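Local coordinates for protein transcriptional repressor, TetR family (Thermus thermophilus, PDB 3ANP) that represses transcription of fatty acid degradation genes as a TetR-family regulator, probably by binding operator DNA, and binds lauroyl-CoA, at residues 103-108 with 165-170. Sequence-based numbering, arbitrary orientation.
Sequences LLLPMF and SALRWA
Leu105 and Phe108 pack against Ala166, Leu167 and Ala170 in a buried, wholly apolar helix-helix contact inside the ligand-binding domain of this TetR-family repressor. It joins helix 101-110 to helix 151-172; the short axes cross at -124° and come within 9.9 Å. At one end the Leu105 side chain, with CG anti to its own N (chi1 -175°), reaches over to the second helix. There its CD1 meets Leu167 CD1 at 3.4 Å, tighter than usual carbon contact, the two leucines crossing at about a right angle. The same Leu105 methyl rests on Ala170 CB at 4.0 Å. One turn on, Phe108 is directed toward the partner helix. Its ring meets the second helix obliquely, CE2 lying 3.8 Å from Ala166 CB and CD2 4.0 Å from Leu167 CA, so the small alanine lets the ring come close to the backbone. Leu104 O sits 3.3 Å above the plane of the Phe108 ring, toward its rim. Leu167 CD1 also touches Phe108 CB, at 4.1 Å, and thus touches both Leu105 and Phe108. The Phe108 side chain lies about 4 Å from the bound dodecyl-CoA, whereas neighbouring Arg168 forms a salt bridge with Asp160 of the second subunit. An alanine in place of Phe108 would probably open a gap beside Ala166 and deprive the backbone at Leu167 of its cover. With no hydrogen bond or charge pair between the two segments, their cohesion probably rests largely on close packing and the exclusion of water.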
ATOM      1  N   LEU A 103       3.021  14.837 -10.601  1.00 18.57           N
ATOM      2  CA  LEU A 103       3.953  15.237  -9.546  1.00 19.56           C
ATOM      3  C   LEU A 103       3.866  14.278  -8.360  1.00 18.12           C
ATOM      4  O   LEU A 103       4.873  13.944  -7.746  1.00 19.14           O
ATOM      5  CB  LEU A 103       3.637  16.647  -9.030  1.00 18.16           C
ATOM      6  CG  LEU A 103       3.762  17.806 -10.015  1.00 22.89           C
ATOM      7  CD1 LEU A 103       3.181  19.074  -9.393  1.00 24.49           C
ATOM      8  CD2 LEU A 103       5.214  18.006 -10.377  1.00 20.54           C
ATOM      9  N   LEU A 104       2.658  13.847  -8.022  1.00 15.69           N
ATOM     10  CA  LEU A 104       2.498  12.962  -6.880  1.00 15.99           C
ATOM     11  C   LEU A 104       2.983  11.535  -7.107  1.00 18.22           C
ATOM     12  O   LEU A 104       3.399  10.866  -6.158  1.00 16.61           O
ATOM     13  CB  LEU A 104       1.033  12.926  -6.433  1.00 19.92           C
ATOM     14  CG  LEU A 104       0.427  14.261  -6.000  1.00 23.74           C
ATOM     15  CD1 LEU A 104      -1.016  14.047  -5.586  1.00 24.53           C
ATOM     16  CD2 LEU A 104       1.234  14.844  -4.849  1.00 23.22           C
ATOM     17  N   LEU A 105       2.947  11.051  -8.345  1.00 15.26           N
ATOM     18  CA  LEU A 105       3.382   9.659  -8.556  1.00 16.98           C
ATOM     19  C   LEU A 105       4.838   9.422  -8.099  1.00 18.37           C
ATOM     20  O   LEU A 105       5.087   8.541  -7.279  1.00 17.50           O
ATOM     21  CB  LEU A 105       3.186   9.241 -10.013  1.00 16.29           C
ATOM     22  CG  LEU A 105       3.494   7.778 -10.366  1.00 20.34           C
ATOM     23  CD1 LEU A 105       2.706   6.856  -9.457  1.00 16.31           C
ATOM     24  CD2 LEU A 105       3.140   7.515 -11.824  1.00 24.71           C
ATOM     25  N   PRO A 106       5.811  10.207  -8.606  1.00 15.39           N
ATOM     26  CA  PRO A 106       7.179   9.943  -8.136  1.00 18.76           C
ATOM     27  C   PRO A 106       7.314  10.170  -6.638  1.00 19.28           C
ATOM     28  O   PRO A 106       8.183   9.596  -5.977  1.00 18.38           O
ATOM     29  CB  PRO A 106       8.035  10.904  -8.970  1.00 20.50           C
ATOM     30  CG  PRO A 106       7.058  11.977  -9.403  1.00 23.05           C
ATOM     31  CD  PRO A 106       5.815  11.190  -9.703  1.00 18.46           C
HETATM   32  N   MSE A 107       6.445  11.010  -6.094  1.00 17.15           N
HETATM   33  CA  MSE A 107       6.464  11.264  -4.671  1.00 19.40           C
HETATM   34  C   MSE A 107       6.016   9.998  -3.925  1.00 17.96           C
HETATM   35  O   MSE A 107       6.626   9.613  -2.925  1.00 21.99           O
HETATM   36  CB  MSE A 107       5.546  12.447  -4.328  1.00 15.79           C
HETATM   37  CG  MSE A 107       5.687  12.887  -2.888  1.00 17.96           C
HETATM   38 SE   MSE A 107       4.288  14.070  -2.290  1.00 30.57          SE
HETATM   39  CE  MSE A 107       2.862  12.782  -2.185  1.00 17.10           C
ATOM     40  N   PHE A 108       4.960   9.344  -4.414  1.00 18.50           N
ATOM     41  CA  PHE A 108       4.453   8.122  -3.779  1.00 18.07           C
ATOM     42  C   PHE A 108       5.516   7.013  -3.745  1.00 16.57           C
ATOM     43  O   PHE A 108       5.598   6.261  -2.778  1.00 17.16           O
ATOM     44  CB  PHE A 108       3.210   7.574  -4.507  1.00 16.96           C
ATOM     45  CG  PHE A 108       1.971   8.439  -4.385  1.00 17.20           C
ATOM     46  CD1 PHE A 108       1.723   9.204  -3.237  1.00 17.72           C
ATOM     47  CD2 PHE A 108       1.018   8.440  -5.410  1.00 16.64           C
ATOM     48  CE1 PHE A 108       0.543   9.957  -3.105  1.00 18.81           C
ATOM     49  CE2 PHE A 108      -0.165   9.188  -5.289  1.00 19.53           C
ATOM     50  CZ  PHE A 108      -0.401   9.945  -4.136  1.00 21.58           C
ATOM     51  N   SER A 165      -4.145   2.663  -3.149  1.00 13.80           N
ATOM     52  CA  SER A 165      -5.154   2.933  -4.182  1.00 17.16           C
ATOM     53  C   SER A 165      -4.727   4.065  -5.119  1.00 16.49           C
ATOM     54  O   SER A 165      -4.899   3.973  -6.337  1.00 15.64           O
ATOM     55  CB  SER A 165      -6.503   3.295  -3.547  1.00 16.46           C
ATOM     56  OG  SER A 165      -7.110   2.164  -2.938  1.00 20.64           O
ATOM     57  N   ALA A 166      -4.185   5.133  -4.541  1.00 15.71           N
ATOM     58  CA  ALA A 166      -3.760   6.302  -5.308  1.00 14.34           C
ATOM     59  C   ALA A 166      -2.570   5.984  -6.204  1.00 15.08           C
ATOM     60  O   ALA A 166      -2.506   6.408  -7.365  1.00 15.82           O
ATOM     61  CB  ALA A 166      -3.407   7.448  -4.356  1.00 19.54           C
ATOM     62  N   LEU A 167      -1.628   5.229  -5.658  1.00 17.18           N
ATOM     63  CA  LEU A 167      -0.446   4.837  -6.403  1.00 18.30           C
ATOM     64  C   LEU A 167      -0.819   3.945  -7.589  1.00 16.02           C
ATOM     65  O   LEU A 167      -0.369   4.175  -8.710  1.00 17.16           O
ATOM     66  CB  LEU A 167       0.534   4.103  -5.477  1.00 16.29           C
ATOM     67  CG  LEU A 167       1.760   3.461  -6.132  1.00 18.51           C
ATOM     68  CD1 LEU A 167       2.398   4.442  -7.094  1.00 21.56           C
ATOM     69  CD2 LEU A 167       2.753   3.044  -5.035  1.00 21.49           C
ATOM     70  N   ARG A 168      -1.645   2.929  -7.350  1.00 16.06           N
ATOM     71  CA  ARG A 168      -2.037   2.037  -8.428  1.00 15.34           C
ATOM     72  C   ARG A 168      -2.891   2.769  -9.452  1.00 16.70           C
ATOM     73  O   ARG A 168      -2.777   2.529 -10.653  1.00 18.17           O
ATOM     74  CB  ARG A 168      -2.766   0.816  -7.871  1.00 18.30           C
ATOM     75  CG  ARG A 168      -1.801  -0.102  -7.099  1.00 20.94           C
ATOM     76  CD  ARG A 168      -2.512  -1.146  -6.258  1.00 29.97           C
ATOM     77  NE  ARG A 168      -3.098  -2.213  -7.063  1.00 33.76           N
ATOM     78  CZ  ARG A 168      -3.726  -3.269  -6.552  1.00 38.52           C
ATOM     79  NH1 ARG A 168      -3.849  -3.402  -5.234  1.00 29.06           N
ATOM     80  NH2 ARG A 168      -4.232  -4.195  -7.364  1.00 36.58           N
ATOM     81  N   TRP A 169      -3.725   3.682  -8.974  1.00 15.41           N
ATOM     82  CA  TRP A 169      -4.567   4.458  -9.872  1.00 18.08           C
ATOM     83  C   TRP A 169      -3.691   5.278 -10.812  1.00 17.88           C
ATOM     84  O   TRP A 169      -3.864   5.240 -12.032  1.00 19.27           O
ATOM     85  CB  TRP A 169      -5.460   5.408  -9.078  1.00 16.31           C
ATOM     86  CG  TRP A 169      -6.274   6.336  -9.959  1.00 17.63           C
ATOM     87  CD1 TRP A 169      -7.479   6.059 -10.556  1.00 18.99           C
ATOM     88  CD2 TRP A 169      -5.919   7.657 -10.374  1.00 15.46           C
ATOM     89  NE1 TRP A 169      -7.892   7.126 -11.320  1.00 17.69           N
ATOM     90  CE2 TRP A 169      -6.957   8.122 -11.229  1.00 16.88           C
ATOM     91  CE3 TRP A 169      -4.827   8.494 -10.116  1.00 18.31           C
ATOM     92  CZ2 TRP A 169      -6.930   9.393 -11.829  1.00 19.58           C
ATOM     93  CZ3 TRP A 169      -4.799   9.771 -10.719  1.00 20.66           C
ATOM     94  CH2 TRP A 169      -5.851  10.200 -11.567  1.00 17.87           C
ATOM     95  N   ALA A 170      -2.753   6.019 -10.227  1.00 15.08           N
ATOM     96  CA  ALA A 170      -1.865   6.891 -10.992  1.00 16.42           C
ATOM     97  C   ALA A 170      -0.892   6.154 -11.891  1.00 18.69           C
ATOM     98  O   ALA A 170      -0.617   6.595 -13.006  1.00 16.58           O
ATOM     99  CB  ALA A 170      -1.092   7.832 -10.031  1.00 17.25           C
TER